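PDB 5ZNM: colicin-D from Escherichia coli, which kills Escherichia coli and closely related bacteria by inhibiting protein synthesis, represented here by its central domain and C-terminal tRNase domain. Local coordinates for residues L285-G288 with R289-R292; N377-I380 with Y381-G385; N51-A54 with S55-Q58. All blocks are in the same frame, centred on the assembly; numbering follows the deposited sequence.

Interaction 1 (L285-G288 with R289-R292); sequences LDSG and RFSR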
loop_
_atom_site.group_PDB
_atom_site.type_symbol
_atom_site.label_atom_id
_atom_site.label_comp_id
_atom_site.label_asym_id
_atom_site.label_seq_id
_atom_site.Cartn_x
_atom_site.Cartn_y
_atom_site.Cartn_z
ATOM N N LEU A 285 12.472 24.874 11.946
ATOM C CA LEU A 285 13.896 25.100 11.730
ATOM C C LEU A 285 14.548 23.994 10.921
ATOM O O LEU A 285 15.741 24.096 10.617
ATOM C CB LEU A 285 14.622 25.244 13.072
ATOM C CG LEU A 285 14.279 26.477 13.923
ATOM C CD1 LEU A 285 14.927 26.362 15.303
ATOM C CD2 LEU A 285 14.694 27.782 13.223
ATOM N N ASP A 286 13.804 22.942 10.574
ATOM C CA ASP A 286 14.323 21.831 9.784
ATOM C C ASP A 286 13.632 21.880 8.429
ATOM O O ASP A 286 12.501 21.408 8.281
ATOM C CB ASP A 286 14.093 20.498 10.493
ATOM C CG ASP A 286 15.000 20.323 11.691
ATOM O OD1 ASP A 286 15.198 21.304 12.431
ATOM O OD2 ASP A 286 15.524 19.214 11.894
ATOM N N SER A 287 14.337 22.420 7.438
ATOM C CA SER A 287 13.729 22.792 6.168
ATOM C C SER A 287 14.562 22.369 4.964
ATOM O O SER A 287 14.387 22.937 3.878
ATOM C CB SER A 287 13.524 24.308 6.101
ATOM O OG SER A 287 14.792 24.964 6.101
ATOM N N GLY A 288 15.474 21.407 5.115
ATOM C CA GLY A 288 16.346 21.077 4.010
ATOM C C GLY A 288 17.523 22.030 3.970
ATOM O O GLY A 288 18.659 21.616 4.222
ATOM N N ARG A 289 17.278 23.315 3.688
ATOM C CA ARG A 289 18.387 24.260 3.724
ATOM C C ARG A 289 18.968 24.356 5.125
ATOM O O ARG A 289 20.190 24.383 5.300
ATOM C CB ARG A 289 17.954 25.644 3.245
ATOM C CG ARG A 289 19.131 26.634 3.408
ATOM C CD ARG A 289 18.781 28.061 3.039
ATOM N NE ARG A 289 18.279 28.153 1.678
ATOM C CZ ARG A 289 17.789 29.262 1.140
ATOM N NH1 ARG A 289 17.738 30.385 1.842
ATOM N NH2 ARG A 289 17.347 29.253 -0.110
ATOM N N PHE A 290 18.107 24.352 6.137
ATOM C CA PHE A 290 18.518 24.436 7.524
ATOM C C PHE A 290 18.109 23.188 8.287
ATOM O O PHE A 290 17.186 22.468 7.906
ATOM C CB PHE A 290 17.895 25.657 8.209
ATOM C CG PHE A 290 18.306 26.957 7.592
ATOM C CD1 PHE A 290 19.579 27.472 7.811
ATOM C CD2 PHE A 290 17.430 27.656 6.785
ATOM C CE1 PHE A 290 19.972 28.670 7.236
ATOM C CE2 PHE A 290 17.807 28.855 6.208
ATOM C CZ PHE A 290 19.083 29.367 6.434
ATOM N N SER A 291 18.821 22.948 9.378
ATOM C CA SER A 291 18.382 22.019 10.401
ATOM C C SER A 291 18.695 22.655 11.735
ATOM O O SER A 291 19.651 23.422 11.861
ATOM C CB SER A 291 19.080 20.652 10.300
ATOM O OG SER A 291 20.462 20.769 10.612
ATOM N N ARG A 292 17.883 22.337 12.731
ATOM C CA ARG A 292 18.184 22.815 14.071
ATOM C C ARG A 292 19.563 22.338 14.511
ATOM O O ARG A 292 20.297 23.068 15.191
ATOM C CB ARG A 292 17.116 22.331 15.043
ATOM C CG ARG A 292 17.171 23.052 16.354
ATOM C CD ARG A 292 16.136 22.581 17.349
ATOM N NE ARG A 292 16.541 22.908 18.704
ATOM C CZ ARG A 292 15.813 23.575 19.577
ATOM N NH1 ARG A 292 14.595 23.989 19.267
ATOM N NH2 ARG A 292 16.303 23.832 20.785
#
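With CG beside the backbone N (chi1 -72°), D286 swings its carboxylate across the loop to the backbone N of R292; in S287, chi1 65° sets OG between the backbone N and the carbonyl carbon, facing F290. D286 OD1 accepts from R292 N at 2.9 Å, from above the carboxylate plane, while OD2 takes N159 N. In this tight link from strand 274-281 to helix 292-297 the acid thus bonds a first-turn N-H, where its negative charge probably suits the helix dipole, and S291 at the N-cap turns OG to Q294 N. The R292 guanidinium leads away to a salt bridge with D255.

Further round, S287 N donates to F290 O (2.9 Å, 167°), and S287 OG lies at the edge of the F290 ring, receiving a weak bond from F290 N at 3.4 Å. A classic gamma turn centred on G288, with a weak R289 N to S287 O bond, reverses the chain; the positive phi there suits glycine. L285 CD1 rests against R292 CG at 4.1 Å. L285 and F290 pack on L295 of helix 292-297 and on helix 314-329, whose E325 pairs with R289, whereas D286 and S291 face strand 153-160.

Interaction 2 (N377-I380 with Y381-G385); sequences NGRI and YLETG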
loop_
_atom_site.group_PDB
_atom_site.type_symbol
_atom_site.label_atom_id
_atom_site.label_comp_id
_atom_site.label_asym_id
_atom_site.label_seq_id
_atom_site.Cartn_x
_atom_site.Cartn_y
_atom_site.Cartn_z
ATOM N N ASN A 377 43.939 34.973 5.230
ATOM C CA ASN A 377 42.924 34.128 4.609
ATOM C C ASN A 377 41.768 34.953 4.057
ATOM O O ASN A 377 41.177 34.582 3.029
ATOM C CB ASN A 377 42.396 33.092 5.603
ATOM C CG ASN A 377 43.434 32.020 5.935
ATOM O OD1 ASN A 377 44.343 31.741 5.147
ATOM N ND2 ASN A 377 43.295 31.414 7.109
ATOM N N GLY A 378 41.428 36.060 4.721
ATOM C CA GLY A 378 40.360 36.912 4.221
ATOM C C GLY A 378 40.766 37.623 2.947
ATOM O O GLY A 378 39.976 37.738 2.005
ATOM N N ARG A 379 42.011 38.086 2.896
ATOM C CA ARG A 379 42.554 38.696 1.689
ATOM C C ARG A 379 42.575 37.706 0.528
ATOM O O ARG A 379 42.240 38.055 -0.611
ATOM C CB ARG A 379 43.964 39.218 1.980
ATOM C CG ARG A 379 44.549 40.107 0.913
ATOM C CD ARG A 379 46.077 40.174 1.023
ATOM N NE ARG A 379 46.674 38.874 1.352
ATOM C CZ ARG A 379 47.027 37.952 0.457
ATOM N NH1 ARG A 379 46.846 38.167 -0.842
ATOM N NH2 ARG A 379 47.562 36.807 0.861
ATOM N N ILE A 380 42.969 36.469 0.795
ATOM C CA ILE A 380 42.958 35.454 -0.254
ATOM C C ILE A 380 41.538 35.233 -0.766
ATOM O O ILE A 380 41.310 35.139 -1.978
ATOM C CB ILE A 380 43.601 34.157 0.263
ATOM C CG1 ILE A 380 45.112 34.369 0.432
ATOM C CG2 ILE A 380 43.319 32.985 -0.679
ATOM C CD1 ILE A 380 45.801 33.219 1.101
ATOM N N TYR A 381 40.555 35.171 0.139
ATOM C CA TYR A 381 39.186 34.958 -0.320
ATOM C C TYR A 381 38.700 36.130 -1.168
ATOM O O TYR A 381 38.148 35.930 -2.253
ATOM C CB TYR A 381 38.227 34.735 0.852
ATOM C CG TYR A 381 36.785 34.771 0.373
ATOM C CD1 TYR A 381 36.272 33.746 -0.414
ATOM C CD2 TYR A 381 35.946 35.852 0.684
ATOM C CE1 TYR A 381 34.953 33.784 -0.880
ATOM C CE2 TYR A 381 34.639 35.894 0.222
ATOM C CZ TYR A 381 34.151 34.864 -0.559
ATOM O OH TYR A 381 32.841 34.918 -1.017
ATOM N N LEU A 382 38.870 37.360 -0.676
ATOM C CA LEU A 382 38.415 38.522 -1.438
ATOM C C LEU A 382 39.090 38.573 -2.795
ATOM O O LEU A 382 38.458 38.906 -3.801
ATOM C CB LEU A 382 38.680 39.817 -0.660
ATOM C CG LEU A 382 37.953 39.923 0.685
ATOM C CD1 LEU A 382 38.442 41.102 1.524
ATOM C CD2 LEU A 382 36.431 40.005 0.482
ATOM N N GLU A 383 40.362 38.194 -2.851
ATOM C CA GLU A 383 41.097 38.284 -4.097
ATOM C C GLU A 383 40.757 37.140 -5.052
ATOM O O GLU A 383 40.669 37.357 -6.263
ATOM C CB GLU A 383 42.593 38.363 -3.766
ATOM C CG GLU A 383 42.948 39.721 -3.077
ATOM C CD GLU A 383 44.420 39.894 -2.677
ATOM O OE1 GLU A 383 45.194 38.909 -2.706
ATOM O OE2 GLU A 383 44.800 41.037 -2.326
ATOM N N THR A 384 40.516 35.925 -4.540
ATOM C CA THR A 384 40.392 34.763 -5.413
ATOM C C THR A 384 39.062 34.033 -5.335
ATOM O O THR A 384 38.782 33.219 -6.225
ATOM C CB THR A 384 41.507 33.730 -5.128
ATOM O OG1 THR A 384 41.282 33.111 -3.853
ATOM C CG2 THR A 384 42.890 34.395 -5.153
ATOM N N GLY A 385 38.241 34.276 -4.316
ATOM C CA GLY A 385 37.039 33.479 -4.150
ATOM C C GLY A 385 37.251 32.146 -3.451
ATOM O O GLY A 385 36.270 31.442 -3.181
#
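The guanidinium of R379 meets the carboxylate of E383 at its edge, not over a face, and the two planes are turned 69° against each other. This is an i to i+4 salt bridge on the outer side of helix 376-384, in the C-terminal tRNase domain. R379 NH1 approaches E383 OE1 to 2.6 Å, but the hydrogen bond is weak because the N-H points well off the oxygen (116°). The arginine chain runs out from the helix and bends at chi3 (40°), which turns the guanidinium alongside the helix so that NH1 faces the E383 carboxylate, while the glutamate is extended beyond CG and reaches across it obliquely. E383 OE2 lies against the aliphatic part of the arginine, 3.4 Å from R379 CG, and E383 OE1 also hydrogen-bonds a glycerol, probably from the crystallisation liquor.

The backbone keeps its i to i+4 bonds through this turn, such as L382 N to G378 O at 2.9 Å. L382 packs closely on that same carbonyl, with CG 3.3 Å from G378 O, and its side chain goes on to F349 and M354. Y381 faces the body of the domain, touching V347 of strand 346-349, and its OH bonds K336 O; K336 NZ in turn bonds L382 O.

The helix ends at G385, whose positive phi turns the chain out of the helical path and whose N bonds Y381 O. In the last turn T384 folds its hydroxyl back along the helix, where OG1 also accepts from E386 N. I380 O is gripped twice, by T384 N at 2.8 Å and by T384 OG1 at 2.8 Å, and the two donors reach it from opposite faces of the carbonyl plane.

Interaction 3 (N51-A54 with S55-Q58); sequences NNTA and SSVQ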
loop_
_atom_site.group_PDB
_atom_site.type_symbol
_atom_site.label_atom_id
_atom_site.label_comp_id
_atom_site.label_asym_id
_atom_site.label_seq_id
_atom_site.Cartn_x
_atom_site.Cartn_y
_atom_site.Cartn_z
ATOM N N ASN A 51 -3.981 13.534 0.811
ATOM C CA ASN A 51 -4.990 12.834 0.034
ATOM C C ASN A 51 -5.960 12.146 0.982
ATOM O O ASN A 51 -5.554 11.635 2.028
ATOM C CB ASN A 51 -4.349 11.816 -0.911
ATOM C CG ASN A 51 -3.607 12.476 -2.049
ATOM O OD1 ASN A 51 -3.903 13.620 -2.416
ATOM N ND2 ASN A 51 -2.639 11.754 -2.629
ATOM N N ASN A 52 -7.248 12.126 0.625
ATOM C CA ASN A 52 -8.215 11.408 1.444
ATOM C C ASN A 52 -8.344 9.934 1.036
ATOM O O ASN A 52 -9.432 9.368 1.080
ATOM C CB ASN A 52 -9.576 12.113 1.423
ATOM C CG ASN A 52 -9.655 13.270 2.423
ATOM O OD1 ASN A 52 -10.692 13.932 2.556
ATOM N ND2 ASN A 52 -8.567 13.513 3.128
ATOM N N THR A 53 -7.243 9.313 0.630
ATOM C CA THR A 53 -7.152 7.865 0.493
ATOM C C THR A 53 -7.314 7.198 1.856
ATOM O O THR A 53 -6.488 7.393 2.748
ATOM C CB THR A 53 -5.788 7.520 -0.099
ATOM O OG1 THR A 53 -5.548 8.373 -1.230
ATOM C CG2 THR A 53 -5.735 6.052 -0.520
ATOM N N ALA A 54 -8.368 6.410 2.029
ATOM C CA ALA A 54 -8.694 5.945 3.373
ATOM C C ALA A 54 -7.663 4.939 3.875
ATOM O O ALA A 54 -7.133 4.129 3.106
ATOM C CB ALA A 54 -10.087 5.319 3.401
ATOM N N SER A 55 -7.386 4.998 5.181
ATOM C CA SER A 55 -6.522 4.028 5.854
ATOM C C SER A 55 -5.107 4.028 5.286
ATOM O O SER A 55 -4.455 2.993 5.224
ATOM C CB SER A 55 -7.112 2.613 5.790
ATOM O OG SER A 55 -8.348 2.559 6.491
ATOM N N SER A 56 -4.613 5.181 4.858
ATOM C CA SER A 56 -3.326 5.241 4.189
ATOM C C SER A 56 -2.300 5.945 5.068
ATOM O O SER A 56 -2.635 6.727 5.955
ATOM C CB SER A 56 -3.455 5.956 2.836
ATOM O OG SER A 56 -3.836 7.325 3.000
ATOM N N VAL A 57 -1.038 5.625 4.823
ATOM C CA VAL A 57 0.097 6.376 5.356
ATOM C C VAL A 57 0.646 7.227 4.224
ATOM O O VAL A 57 0.792 6.747 3.094
ATOM C CB VAL A 57 1.182 5.431 5.910
ATOM C CG1 VAL A 57 2.396 6.234 6.416
ATOM C CG2 VAL A 57 0.610 4.543 7.012
ATOM N N GLN A 58 0.957 8.491 4.513
ATOM C CA GLN A 58 1.403 9.384 3.458
ATOM C C GLN A 58 2.591 10.203 3.930
ATOM O O GLN A 58 2.694 10.572 5.105
ATOM C CB GLN A 58 0.291 10.336 3.001
ATOM C CG GLN A 58 -0.850 9.621 2.263
ATOM C CD GLN A 58 -2.038 10.548 2.010
ATOM O OE1 GLN A 58 -1.862 11.729 1.724
ATOM N NE2 GLN A 58 -3.266 10.005 2.129
#
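Q58 grips the backbone of N51 with its side-chain amide in a local contact that closes the tight connection between strands 49-51 and 56-61, which belong to two different sheets. Both ends of the amide are used: OE1 accepts from N51 N at 2.9 Å, in its carbonyl plane and on a lone pair, and NE2 donates to N51 O at 2.8 Å, almost straight (170°) but from above the peptide carbonyl plane. The paired bonds resemble those that a neighbouring strand would offer to the edge of N51. The second N-H of Q58 NE2 goes to S56 OG at 2.9 Å, in the plane of the amide, and the three bonds together fix the rotation of the amide and tell its oxygen from its nitrogen.

S56 OG passes the link on by donating to T53 O at 2.7 Å. It can do so because chi1 of 64° places the hydroxyl between the backbone N and the carbonyl carbon, turned in toward the loop. This bond spans the two ends of a type II beta turn, T53 to S56, with A54 and S55 at its corners; S55 takes the positive phi usual for the third position of such a turn. The methyl T53 CG2 lies 4.1 Å from S56 CB.

Around the turn, N51 OD1 bonds T232, T53 OG1 takes Q216 N, and S55 N gives to E275, while S55 packs on S218 of the second subunit. Q58 reaches V66 and T68 of strand 65-71 and R266 of strand 262-267, and V57 packs on F128 and L130 of strand 126-131.

Overall arrangement
From the N terminus, interaction 3 comes first and closes the short loop by which the chain leaves the mixed sheet containing strand 49-51 and enters the five-stranded antiparallel sheet through strand 56-61. Interaction 1 closes the loop that follows strand 274-281 of that same antiparallel sheet and starts helix 292-297, bringing together helix 314-329 and strand 153-160. Interaction 2 lies near the C terminus, within the helix that packs beside strand 346-349. The three are in series, with neither nesting nor crossing. Interactions 2 and 3 stand on opposite sides of the chain's centre, their own centres 53 Å apart, whereas the centre of interaction 1 is 27 to 29 Å from each.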